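Local structure of putative oxidoreductase yhhX (Escherichia coli K-12, 3F4L) at residues A[245-250]-A[291-296]; A[133-138]-A[184-189]; A[277-282]-A[287-292]; A[255-258]-A[262-265]; A[178-183]-A[323-328]. The protein probably catalyses an NADP-dependent oxidoreduction, possibly as a scyllo-inositol dehydrogenase of the Gfo/Idh/MocA family. All blocks are in the same frame, centred on the assembly; numbering follows the deposited sequence.

All five contacts lie in the C-terminal alpha/beta part of the chain. Contacts 1 and 5 are buried. Contact 2 is at the surface, and contacts 3 and 4 are partly buried. Contact 3 is a beta hairpin held by main-chain hydrogen bonds, with a salt bridge at its flank. Contact 1 continues from it, sharing Met-291, and trades those bonds for apolar packing and a lysine held by oxygens. Contacts 2 and 5 both use helix 171-187: one packs it by aliphatic carbons against helix 129-140, the other by a selenomethionine against helix 319-331. Contact 4 stands apart, a small helix-to-turn contact beside helix 12-22 of the Rossmann part.

Contact 1 (A[245-250]-A[291-296]); sequences FIKYGI and MKPEMG
Two torsions bring Phe-245 and Met-291 together. The ring of Phe-245 swings to the side opposite its backbone N (chi1 164°), and Met-291, a selenomethionine, bends at chi3 (74°) near its tip. Its SE then lies 3.7 Å from Phe-245 CE1. It approaches at the rim of the ring, 75° off the ring normal, so this is an edge-on Met-aromatic contact. The two side chains cross at about a right angle. A second, looser touch is made by Lys-247, whose CE is 4.1 Å from Pro-293 CG. The lysine chain bends at chi2 and chi4 and turns its amine back to its own strand end. There Lys-247 NZ donates to Gly-249 O at 3.0 Å and to Tyr-248 O at 3.2 Å, from above both carbonyl planes. Ser-273 OG is a further partner, so the buried amine is held by three oxygens. A leucine at Lys-247 would probably leave these two carbonyls without their donor and the loop after the strand less firmly fixed. Phe-245 packs on Val-238 of the neighbouring strand 236-240 and on Ala-134 and Ala-137 of helix 129-140. Met-291 touches Lys-136, so Phe-245 and Met-291 both pack against that helix.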
# COMPACT_ATOMS: atom_id res chain seq x y z
N PHE A 245 -14.58 3.63 -0.86
CA PHE A 245 -14.60 5.08 -0.83
C PHE A 245 -13.21 5.52 -1.25
O PHE A 245 -12.21 4.96 -0.79
CB PHE A 245 -14.87 5.59 0.59
CG PHE A 245 -14.55 7.05 0.80
CD1 PHE A 245 -15.50 8.04 0.57
CD2 PHE A 245 -13.28 7.44 1.23
CE1 PHE A 245 -15.20 9.40 0.77
CE2 PHE A 245 -12.96 8.78 1.44
CZ PHE A 245 -13.92 9.77 1.21
N ILE A 246 -13.14 6.52 -2.12
CA ILE A 246 -11.88 7.05 -2.61
C ILE A 246 -11.96 8.58 -2.57
O ILE A 246 -12.98 9.18 -2.91
CB ILE A 246 -11.61 6.60 -4.07
CG1 ILE A 246 -11.62 5.07 -4.16
CG2 ILE A 246 -10.25 7.10 -4.51
CD1 ILE A 246 -10.54 4.40 -3.35
N LYS A 247 -10.87 9.20 -2.13
CA LYS A 247 -10.83 10.65 -2.04
C LYS A 247 -9.48 11.18 -2.48
O LYS A 247 -8.45 10.88 -1.86
CB LYS A 247 -11.12 11.09 -0.59
CG LYS A 247 -10.98 12.59 -0.27
CD LYS A 247 -12.04 13.42 -0.97
CE LYS A 247 -12.04 14.87 -0.48
NZ LYS A 247 -10.76 15.60 -0.71
N TYR A 248 -9.47 11.93 -3.57
CA TYR A 248 -8.23 12.56 -4.03
C TYR A 248 -8.28 13.97 -3.48
O TYR A 248 -9.35 14.56 -3.36
CB TYR A 248 -8.16 12.64 -5.55
CG TYR A 248 -7.83 11.35 -6.23
CD1 TYR A 248 -8.80 10.38 -6.45
CD2 TYR A 248 -6.53 11.08 -6.67
CE1 TYR A 248 -8.50 9.18 -7.07
CE2 TYR A 248 -6.21 9.88 -7.30
CZ TYR A 248 -7.20 8.94 -7.50
OH TYR A 248 -6.90 7.74 -8.12
N GLY A 249 -7.12 14.52 -3.12
CA GLY A 249 -7.08 15.88 -2.62
C GLY A 249 -7.09 15.99 -1.11
O GLY A 249 -7.79 15.25 -0.42
N ILE A 250 -6.30 16.92 -0.61
CA ILE A 250 -6.19 17.13 0.83
C ILE A 250 -6.92 18.41 1.23
O ILE A 250 -7.23 19.26 0.38
CB ILE A 250 -4.70 17.23 1.25
CG1 ILE A 250 -4.58 17.30 2.78
CG2 ILE A 250 -4.05 18.45 0.61
CD1 ILE A 250 -3.14 17.10 3.26
N MSE A 291 -19.56 12.46 -2.88
CA MSE A 291 -19.73 13.23 -1.65
C MSE A 291 -18.98 14.55 -1.69
O MSE A 291 -17.80 14.60 -2.05
CB MSE A 291 -19.21 12.44 -0.45
CG MSE A 291 -19.92 11.14 -0.15
SE MSE A 291 -18.82 9.99 0.96
CE MSE A 291 -18.98 10.90 2.66
N LYS A 292 -19.66 15.63 -1.32
CA LYS A 292 -19.01 16.93 -1.28
C LYS A 292 -18.18 16.92 0.01
O LYS A 292 -18.67 16.51 1.06
CB LYS A 292 -20.07 18.04 -1.24
CG LYS A 292 -19.49 19.44 -1.40
CD LYS A 292 -20.55 20.42 -1.92
CE LYS A 292 -21.75 20.49 -0.99
NZ LYS A 292 -21.37 20.99 0.36
N PRO A 293 -16.92 17.36 -0.07
CA PRO A 293 -16.04 17.38 1.11
C PRO A 293 -16.69 18.05 2.31
O PRO A 293 -17.27 19.12 2.19
CB PRO A 293 -14.84 18.17 0.63
CG PRO A 293 -14.80 17.88 -0.82
CD PRO A 293 -16.24 17.98 -1.22
N GLU A 294 -16.61 17.39 3.46
CA GLU A 294 -17.15 17.97 4.69
C GLU A 294 -16.25 19.17 4.94
O GLU A 294 -15.07 19.13 4.58
CB GLU A 294 -17.03 16.96 5.84
CG GLU A 294 -17.91 15.73 5.68
CD GLU A 294 -19.39 16.06 5.71
OE1 GLU A 294 -19.87 16.58 6.74
OE2 GLU A 294 -20.08 15.80 4.70
N MSE A 295 -16.78 20.23 5.52
CA MSE A 295 -15.98 21.43 5.76
C MSE A 295 -15.00 21.24 6.92
O MSE A 295 -15.38 20.84 8.02
CB MSE A 295 -16.88 22.62 6.06
CG MSE A 295 -16.16 23.97 6.04
SE MSE A 295 -17.14 25.35 6.99
CE MSE A 295 -15.73 25.98 8.16
N GLY A 296 -13.73 21.55 6.67
CA GLY A 296 -12.72 21.42 7.70
C GLY A 296 -12.54 22.74 8.43
O GLY A 296 -12.75 23.81 7.84

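Contact 2 (A[133-138]-A[184-189]); sequences TAKKAI and ISLFGR
Leu-186 is at the centre of this helix-to-helix contact, and its two methyl groups go to different partners. CD2 sits against the aliphatic chain of Lys-135, 3.7 Å from CG. CD1 meets the tip of Ile-138, with 3.9 Å between Leu-186 CD1 and Ile-138 CD1. This is the tighter part. Phe-187 adds a looser touch: its CZ is 4.2 Å from Ile-138 CD1, and the two side chains come from opposite directions. Within the same segment, Leu-186 CB lies 3.8 Å above the ring plane of Phe-187, over the centre of one face. Toward the outer side the contact turns polar. The Lys-135 chain stays extended as far as CE and bends only at chi4 (-61°). Its methylenes thus pass the leucine at a slant, while NZ makes a salt bridge with Glu-139 of its own helix. The second helix ends beside the contact: Gly-188 leaves the helical path with positive phi, and its N donates to Ile-184 O at 2.7 Å. Helix 129-140 turns Ala-134 and Ala-137 to Phe-245 of strand 243-247. Helix 171-187 rests on strand 209-216 through Ile-183, and Ile-184 faces helix 319-331.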
# COMPACT_ATOMS: atom_id res chain seq x y z
N THR A 133 -14.44 13.53 5.56
CA THR A 133 -15.27 12.91 4.54
C THR A 133 -15.11 11.39 4.64
O THR A 133 -16.07 10.65 4.57
CB THR A 133 -14.89 13.36 3.10
OG1 THR A 133 -14.87 14.80 3.03
CG2 THR A 133 -15.92 12.85 2.09
N ALA A 134 -13.87 10.92 4.82
CA ALA A 134 -13.63 9.49 4.94
C ALA A 134 -14.32 8.96 6.21
O ALA A 134 -14.90 7.87 6.20
CB ALA A 134 -12.14 9.23 5.00
N LYS A 135 -14.26 9.74 7.28
CA LYS A 135 -14.89 9.37 8.55
C LYS A 135 -16.40 9.23 8.33
O LYS A 135 -17.02 8.27 8.78
CB LYS A 135 -14.59 10.44 9.62
CG LYS A 135 -15.12 10.13 11.03
CD LYS A 135 -14.58 11.13 12.07
CE LYS A 135 -15.23 10.97 13.45
NZ LYS A 135 -16.71 11.19 13.38
N LYS A 136 -16.99 10.19 7.63
CA LYS A 136 -18.42 10.15 7.37
C LYS A 136 -18.74 8.88 6.58
O LYS A 136 -19.69 8.17 6.91
CB LYS A 136 -18.86 11.40 6.60
CG LYS A 136 -20.36 11.45 6.29
CD LYS A 136 -20.71 12.71 5.52
CE LYS A 136 -22.12 12.65 4.94
NZ LYS A 136 -22.23 11.62 3.85
N ALA A 137 -17.95 8.61 5.55
CA ALA A 137 -18.16 7.41 4.74
C ALA A 137 -18.07 6.17 5.62
O ALA A 137 -18.95 5.30 5.58
CB ALA A 137 -17.11 7.33 3.62
N ILE A 138 -17.02 6.07 6.43
CA ILE A 138 -16.87 4.92 7.31
C ILE A 138 -18.08 4.79 8.25
O ILE A 138 -18.65 3.70 8.39
CB ILE A 138 -15.57 5.02 8.15
CG1 ILE A 138 -14.36 4.81 7.23
CG2 ILE A 138 -15.56 3.98 9.26
CD1 ILE A 138 -13.02 5.08 7.89
N ILE A 184 -5.92 6.39 14.69
CA ILE A 184 -6.16 6.06 16.09
C ILE A 184 -7.51 6.62 16.57
O ILE A 184 -8.23 5.96 17.31
CB ILE A 184 -4.98 6.55 16.97
CG1 ILE A 184 -3.75 5.68 16.70
CG2 ILE A 184 -5.36 6.53 18.43
CD1 ILE A 184 -2.45 6.25 17.20
N SER A 185 -7.85 7.84 16.15
CA SER A 185 -9.12 8.43 16.58
C SER A 185 -10.31 7.63 16.04
O SER A 185 -11.39 7.68 16.61
CB SER A 185 -9.23 9.88 16.09
OG SER A 185 -9.58 9.92 14.71
N LEU A 186 -10.12 6.89 14.95
CA LEU A 186 -11.20 6.09 14.36
C LEU A 186 -11.29 4.68 14.91
O LEU A 186 -12.39 4.17 15.16
CB LEU A 186 -11.02 5.94 12.84
CG LEU A 186 -10.96 7.16 11.93
CD1 LEU A 186 -10.68 6.73 10.49
CD2 LEU A 186 -12.28 7.91 12.02
N PHE A 187 -10.13 4.05 15.08
CA PHE A 187 -10.08 2.66 15.50
C PHE A 187 -9.45 2.35 16.84
O PHE A 187 -9.59 1.25 17.34
CB PHE A 187 -9.39 1.86 14.40
CG PHE A 187 -9.98 2.07 13.02
CD1 PHE A 187 -11.31 1.76 12.77
CD2 PHE A 187 -9.21 2.59 11.99
CE1 PHE A 187 -11.87 1.96 11.51
CE2 PHE A 187 -9.76 2.80 10.73
CZ PHE A 187 -11.08 2.48 10.48
N GLY A 188 -8.74 3.31 17.43
CA GLY A 188 -8.14 3.06 18.73
C GLY A 188 -6.73 2.51 18.72
O GLY A 188 -5.91 2.88 17.88
N ARG A 189 -6.47 1.61 19.66
CA ARG A 189 -5.17 0.97 19.86
C ARG A 189 -5.04 -0.32 19.03
O ARG A 189 -5.80 -1.27 19.23
CB ARG A 189 -5.01 0.63 21.34
CG ARG A 189 -3.71 1.06 22.01
CD ARG A 189 -3.82 0.84 23.54
NE ARG A 189 -2.96 1.74 24.32
CZ ARG A 189 -2.92 1.78 25.66
NH1 ARG A 189 -3.69 0.98 26.38
NH2 ARG A 189 -2.12 2.64 26.27

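Contact 3 (A[277-282]-A[287-292])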
# COMPACT_ATOMS: atom_id res chain seq x y z
N LEU A 277 -17.85 7.19 -3.76
CA LEU A 277 -18.31 6.00 -3.08
C LEU A 277 -18.98 5.07 -4.09
O LEU A 277 -19.66 5.51 -5.02
CB LEU A 277 -19.30 6.43 -1.99
CG LEU A 277 -19.74 5.56 -0.83
CD1 LEU A 277 -18.56 5.17 0.04
CD2 LEU A 277 -20.75 6.35 0.00
N GLU A 278 -18.77 3.77 -3.91
CA GLU A 278 -19.39 2.77 -4.76
C GLU A 278 -19.63 1.59 -3.85
O GLU A 278 -18.68 0.99 -3.34
CB GLU A 278 -18.49 2.36 -5.92
CG GLU A 278 -19.22 1.49 -6.94
CD GLU A 278 -18.42 1.19 -8.20
OE1 GLU A 278 -17.87 2.14 -8.80
OE2 GLU A 278 -18.36 0.01 -8.59
N TYR A 279 -20.90 1.28 -3.61
CA TYR A 279 -21.25 0.18 -2.73
C TYR A 279 -22.47 -0.59 -3.22
O TYR A 279 -23.20 -0.14 -4.11
CB TYR A 279 -21.51 0.71 -1.32
CG TYR A 279 -22.68 1.68 -1.24
CD1 TYR A 279 -22.53 3.01 -1.60
CD2 TYR A 279 -23.94 1.25 -0.82
CE1 TYR A 279 -23.59 3.90 -1.54
CE2 TYR A 279 -25.01 2.13 -0.75
CZ TYR A 279 -24.83 3.45 -1.11
OH TYR A 279 -25.88 4.34 -1.03
N VAL A 280 -22.67 -1.75 -2.62
CA VAL A 280 -23.81 -2.61 -2.96
C VAL A 280 -24.87 -2.39 -1.89
O VAL A 280 -24.62 -2.64 -0.71
CB VAL A 280 -23.37 -4.10 -2.97
CG1 VAL A 280 -24.53 -4.98 -3.40
CG2 VAL A 280 -22.17 -4.29 -3.88
N ASN A 281 -26.06 -1.91 -2.27
CA ASN A 281 -27.11 -1.67 -1.28
C ASN A 281 -27.80 -2.95 -0.83
O ASN A 281 -27.51 -4.04 -1.33
CB ASN A 281 -28.14 -0.64 -1.79
CG ASN A 281 -28.96 -1.12 -2.99
OD1 ASN A 281 -29.63 -0.31 -3.65
ND2 ASN A 281 -28.95 -2.42 -3.27
N ASP A 282 -28.69 -2.82 0.15
CA ASP A 282 -29.42 -3.95 0.70
C ASP A 282 -30.15 -4.76 -0.38
O ASP A 282 -30.38 -5.96 -0.21
CB ASP A 282 -30.44 -3.47 1.73
CG ASP A 282 -29.88 -2.38 2.63
OD1 ASP A 282 -28.73 -2.53 3.11
OD2 ASP A 282 -30.59 -1.38 2.87
N VAL A 287 -24.50 1.06 -6.13
CA VAL A 287 -24.81 2.48 -6.08
C VAL A 287 -23.53 3.33 -6.09
O VAL A 287 -22.54 3.02 -5.43
CB VAL A 287 -25.63 2.82 -4.81
CG1 VAL A 287 -25.78 4.32 -4.65
CG2 VAL A 287 -26.99 2.17 -4.89
N ARG A 288 -23.58 4.41 -6.86
CA ARG A 288 -22.46 5.32 -6.97
C ARG A 288 -22.88 6.65 -6.32
O ARG A 288 -23.97 7.16 -6.57
CB ARG A 288 -22.14 5.52 -8.45
CG ARG A 288 -20.71 5.85 -8.76
CD ARG A 288 -20.10 4.80 -9.68
NE ARG A 288 -18.77 5.20 -10.14
CZ ARG A 288 -17.74 5.48 -9.34
NH1 ARG A 288 -17.89 5.40 -8.02
NH2 ARG A 288 -16.58 5.84 -9.85
N GLU A 289 -21.99 7.20 -5.49
CA GLU A 289 -22.25 8.46 -4.80
C GLU A 289 -21.02 9.36 -4.84
O GLU A 289 -19.90 8.89 -4.67
CB GLU A 289 -22.56 8.20 -3.32
CG GLU A 289 -23.97 8.46 -2.88
CD GLU A 289 -24.06 8.65 -1.37
OE1 GLU A 289 -23.98 9.82 -0.91
OE2 GLU A 289 -24.20 7.65 -0.64
N GLU A 290 -21.23 10.65 -5.07
CA GLU A 290 -20.13 11.60 -5.05
C GLU A 290 -20.45 12.48 -3.87
O GLU A 290 -21.49 13.14 -3.84
CB GLU A 290 -20.05 12.42 -6.34
CG GLU A 290 -19.40 11.68 -7.51
CD GLU A 290 -18.81 12.62 -8.55
OE1 GLU A 290 -19.53 13.55 -8.99
OE2 GLU A 290 -17.63 12.43 -8.94
N MSE A 291 -19.56 12.46 -2.88
CA MSE A 291 -19.73 13.23 -1.65
C MSE A 291 -18.98 14.55 -1.69
O MSE A 291 -17.80 14.60 -2.05
CB MSE A 291 -19.21 12.44 -0.45
CG MSE A 291 -19.92 11.14 -0.15
SE MSE A 291 -18.82 9.99 0.96
CE MSE A 291 -18.98 10.90 2.66
N LYS A 292 -19.66 15.63 -1.32
CA LYS A 292 -19.01 16.93 -1.28
C LYS A 292 -18.18 16.92 0.01
O LYS A 292 -18.67 16.51 1.06
CB LYS A 292 -20.07 18.04 -1.24
CG LYS A 292 -19.49 19.44 -1.40
CD LYS A 292 -20.55 20.42 -1.92
CE LYS A 292 -21.75 20.49 -0.99
NZ LYS A 292 -21.37 20.99 0.36
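A beta hairpin joins strands 275-280 and 286-291, and the second is the outermost strand of the nine-stranded mixed sheet within this chain. Leu-277 with Glu-289 and Tyr-279 with Val-287 are hydrogen-bonded antiparallel pairs. Leu-277 N donates to Glu-289 O at 2.8 Å, and Glu-289 N returns a bond of 2.9 Å to Leu-277 O. The straightest is Val-287 N to Tyr-279 O, 2.7 Å long with 177° at the hydrogen. Between them, Glu-278 and Arg-288 form the non-hydrogen-bonded pair. Tyr-279 CG stands between its backbone N and carbonyl carbon (chi1 62°), which brings the ring over Val-287. Val-287 CB is 4.1 Å from the centroid of the Tyr-279 ring, a CH-pi contact offset toward the rim. With a serine in place of Tyr-279, Val-287 would probably lose this cover and a gap would open beside Glu-289. On the other face, Glu-278 OE1 lies 3.4 Å from Arg-288 NH1, over a face of the guanidinium. No N-H points at it, so this salt bridge rests on charge alone. Glu-278 OE2 also pairs with Lys-230 of the second subunit, and Glu-289 with Lys-142. The main chain fixes the register, while the carboxylates tie the hairpin to lysines beyond it.

Contact 4 (A[255-258]-A[262-265]); sequences TSLK and MPGE
Met-262 O accepts the backbone bond from Glu-265 N at 3.1 Å, which closes the turn that meets Leu-257. Glu-265 also reaches back, and its OE1 takes a weak bond of 3.5 Å from Met-262 N. Across the contact, packing does the work. Met-262, a selenomethionine, starts out pointing away from helix 253-258. Bends at chi2 (-59°) and chi3 bring its end back, and CE settles 3.8 Å from Leu-257 O. The same methyl is 4.3 Å from Leu-257 CD2. That leucine branch also touches Pro-263, with 4.1 Å between Leu-257 CD2 and Pro-263 CD, and the two side chains cross at about a right angle. Leu-257 CD2 is thus shared by two residues of the turn. These contacts are loose, in keeping with the modest surface buried here. Neighbours complete the cluster: Phe-268 lies against Leu-257 and Pro-263, and Tyr-21 and Pro-20 of helix 12-22 reach in from the Rossmann part of the chain. Ser-256 OG bonds to Ala-269 N and ties the helix to the following loop. Residues 262-265 form a type II beta turn with proline second and glycine third, the classic sequence for that turn, folded back on the end of the short helix.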
# COMPACT_ATOMS: atom_id res chain seq x y z
N THR A 255 -3.50 25.58 2.22
CA THR A 255 -3.27 26.25 0.95
C THR A 255 -3.79 27.69 1.03
O THR A 255 -3.12 28.62 0.61
CB THR A 255 -3.97 25.49 -0.22
OG1 THR A 255 -3.39 24.19 -0.35
CG2 THR A 255 -3.82 26.25 -1.53
N SER A 256 -4.98 27.87 1.60
CA SER A 256 -5.52 29.22 1.72
C SER A 256 -4.67 30.09 2.65
O SER A 256 -4.36 31.24 2.32
CB SER A 256 -6.95 29.18 2.25
OG SER A 256 -7.80 28.49 1.35
N LEU A 257 -4.31 29.53 3.81
CA LEU A 257 -3.51 30.26 4.78
C LEU A 257 -2.22 30.77 4.15
O LEU A 257 -1.84 31.92 4.34
CB LEU A 257 -3.20 29.37 6.00
CG LEU A 257 -4.40 29.03 6.90
CD1 LEU A 257 -3.97 28.08 8.02
CD2 LEU A 257 -4.99 30.31 7.48
N LYS A 258 -1.54 29.91 3.39
CA LYS A 258 -0.30 30.29 2.73
C LYS A 258 -0.53 31.37 1.67
O LYS A 258 0.36 32.17 1.39
CB LYS A 258 0.36 29.08 2.07
CG LYS A 258 1.21 28.25 3.00
CD LYS A 258 1.96 27.17 2.25
CE LYS A 258 3.11 26.64 3.09
NZ LYS A 258 4.11 27.71 3.40
N MSE A 262 -7.56 34.33 5.12
CA MSE A 262 -7.86 33.92 6.49
C MSE A 262 -9.23 33.26 6.66
O MSE A 262 -10.11 33.41 5.82
CB MSE A 262 -7.75 35.13 7.42
CG MSE A 262 -6.35 35.76 7.48
SE MSE A 262 -4.93 34.57 8.06
CE MSE A 262 -4.02 34.30 6.37
N PRO A 263 -9.41 32.51 7.77
CA PRO A 263 -10.68 31.84 8.04
C PRO A 263 -11.85 32.81 8.01
O PRO A 263 -11.74 33.94 8.49
CB PRO A 263 -10.46 31.24 9.42
CG PRO A 263 -9.00 30.93 9.43
CD PRO A 263 -8.41 32.19 8.81
N GLY A 264 -12.97 32.38 7.44
CA GLY A 264 -14.14 33.24 7.39
C GLY A 264 -14.20 34.14 6.16
O GLY A 264 -15.27 34.64 5.82
N GLU A 265 -13.06 34.35 5.51
CA GLU A 265 -13.01 35.19 4.32
C GLU A 265 -13.54 34.40 3.12
O GLU A 265 -13.36 33.19 3.03
CB GLU A 265 -11.58 35.66 4.05
CG GLU A 265 -11.13 36.79 4.95
CD GLU A 265 -9.65 37.12 4.79
OE1 GLU A 265 -9.13 37.05 3.66
OE2 GLU A 265 -9.01 37.46 5.81

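Contact 5 (A[178-183]-A[323-328]); sequences HTMDQI and LTNLEI
Met-180, a selenomethionine, makes the largest share of this contact, reaching from helix 171-187 toward Ile-328. Its CB points to the other helix. From there CG lies opposite the carbonyl carbon (chi1 -72°), and the chain runs on extended to the selenium. CB and CG serve as the stem, and touching begins at SE. SE is modelled 3.3 Å from Ile-328 CG2, a very close approach whose exact value is doubtful. A bend at chi3 (-64°) then turns the terminal methyl toward Ile-328 and Asn-325. CE lies 3.5 Å from Ile-328 CG2, a short value that is equally doubtful, and 3.9 Å from Ile-328 CB. The methyl also meets the side-chain amide of Asn-325. Both SE and CE thus meet one isoleucine branch, and the two side chains meet at a slant. Asn-325 fills the space one turn earlier in its helix. Its amide end lies against the CB of Asp-181, where the backbones come nearest, with CA atoms of Asp-181 and Asn-325 6.5 Å apart. The carboxylate of Asp-181 is engaged elsewhere, in a salt bridge with Arg-126. Met-180 packs on Ala-212 and Ile-328 on Leu-214, both of strand 209-216, so the pair sits between the two helices and the sheet. Arg-189 NE bonds to Thr-324 OG1 nearby. The helix segments run 10.0 Å apart at 133° between their directions. This is helix-on-helix packing on a beta sheet, as expected in the C-terminal alpha/beta domain of the Gfo/Idh/MocA family.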
# COMPACT_ATOMS: atom_id res chain seq x y z
N HIS A 178 0.52 13.05 12.87
CA HIS A 178 -0.81 13.50 12.45
C HIS A 178 -1.64 12.43 11.73
O HIS A 178 -2.81 12.23 12.03
CB HIS A 178 -0.69 14.69 11.52
CG HIS A 178 -0.25 15.94 12.20
ND1 HIS A 178 0.78 16.73 11.73
CD2 HIS A 178 -0.74 16.58 13.29
CE1 HIS A 178 0.91 17.79 12.50
NE2 HIS A 178 -0.00 17.73 13.45
N THR A 179 -1.03 11.77 10.75
CA THR A 179 -1.76 10.76 10.02
C THR A 179 -2.10 9.56 10.88
O THR A 179 -3.20 9.02 10.76
CB THR A 179 -0.98 10.37 8.75
OG1 THR A 179 0.36 10.00 9.10
CG2 THR A 179 -0.94 11.54 7.79
N MSE A 180 -1.20 9.15 11.78
CA MSE A 180 -1.51 8.02 12.65
C MSE A 180 -2.57 8.40 13.68
O MSE A 180 -3.39 7.58 14.07
CB MSE A 180 -0.26 7.50 13.37
CG MSE A 180 0.73 6.76 12.46
SE MSE A 180 1.77 5.46 13.48
CE MSE A 180 2.68 6.69 14.65
N ASP A 181 -2.54 9.66 14.12
CA ASP A 181 -3.53 10.14 15.08
C ASP A 181 -4.94 10.01 14.49
O ASP A 181 -5.89 9.65 15.19
CB ASP A 181 -3.28 11.60 15.44
CG ASP A 181 -4.40 12.19 16.27
OD1 ASP A 181 -4.46 11.88 17.49
OD2 ASP A 181 -5.22 12.95 15.71
N GLN A 182 -5.09 10.31 13.20
CA GLN A 182 -6.40 10.20 12.55
C GLN A 182 -6.88 8.75 12.61
O GLN A 182 -8.04 8.48 12.91
CB GLN A 182 -6.31 10.64 11.09
CG GLN A 182 -6.00 12.12 10.91
CD GLN A 182 -5.90 12.51 9.44
OE1 GLN A 182 -5.31 11.80 8.64
NE2 GLN A 182 -6.46 13.68 9.10
N ILE A 183 -5.99 7.80 12.31
CA ILE A 183 -6.37 6.39 12.32
C ILE A 183 -6.73 5.97 13.74
O ILE A 183 -7.72 5.27 13.97
CB ILE A 183 -5.22 5.48 11.78
CG1 ILE A 183 -4.94 5.81 10.31
CG2 ILE A 183 -5.59 4.02 11.93
CD1 ILE A 183 -6.20 5.81 9.42
N LEU A 323 -1.04 8.38 24.13
CA LEU A 323 -0.01 7.42 24.54
C LEU A 323 0.25 6.36 23.46
O LEU A 323 1.39 5.93 23.26
CB LEU A 323 -0.42 6.75 25.85
CG LEU A 323 -0.49 7.68 27.07
CD1 LEU A 323 -0.98 6.91 28.30
CD2 LEU A 323 0.87 8.28 27.33
N THR A 324 -0.81 5.94 22.77
CA THR A 324 -0.64 4.93 21.73
C THR A 324 0.19 5.52 20.58
O THR A 324 1.06 4.85 20.02
CB THR A 324 -2.01 4.44 21.20
OG1 THR A 324 -2.71 3.75 22.24
CG2 THR A 324 -1.81 3.51 20.02
N ASN A 325 -0.06 6.79 20.25
CA ASN A 325 0.68 7.46 19.18
C ASN A 325 2.18 7.52 19.50
O ASN A 325 3.02 7.10 18.70
CB ASN A 325 0.12 8.87 18.96
CG ASN A 325 0.47 9.45 17.61
OD1 ASN A 325 -0.39 10.01 16.93
ND2 ASN A 325 1.73 9.34 17.23
N LEU A 326 2.51 8.06 20.67
CA LEU A 326 3.90 8.17 21.10
C LEU A 326 4.61 6.82 21.15
O LEU A 326 5.77 6.70 20.75
CB LEU A 326 3.98 8.83 22.48
CG LEU A 326 3.88 10.36 22.55
CD1 LEU A 326 2.77 10.87 21.64
CD2 LEU A 326 3.62 10.76 24.01
N GLU A 327 3.92 5.80 21.64
CA GLU A 327 4.51 4.47 21.74
C GLU A 327 4.80 3.89 20.35
O GLU A 327 5.88 3.34 20.12
CB GLU A 327 3.57 3.53 22.50
CG GLU A 327 4.15 2.16 22.76
CD GLU A 327 3.19 1.26 23.51
OE1 GLU A 327 2.61 1.71 24.52
OE2 GLU A 327 3.01 0.10 23.09
N ILE A 328 3.85 4.03 19.44
CA ILE A 328 4.03 3.53 18.08
C ILE A 328 5.22 4.22 17.41
O ILE A 328 6.05 3.57 16.78
CB ILE A 328 2.74 3.73 17.23
CG1 ILE A 328 1.63 2.79 17.76
CG2 ILE A 328 3.02 3.41 15.76
CD1 ILE A 328 0.24 2.98 17.11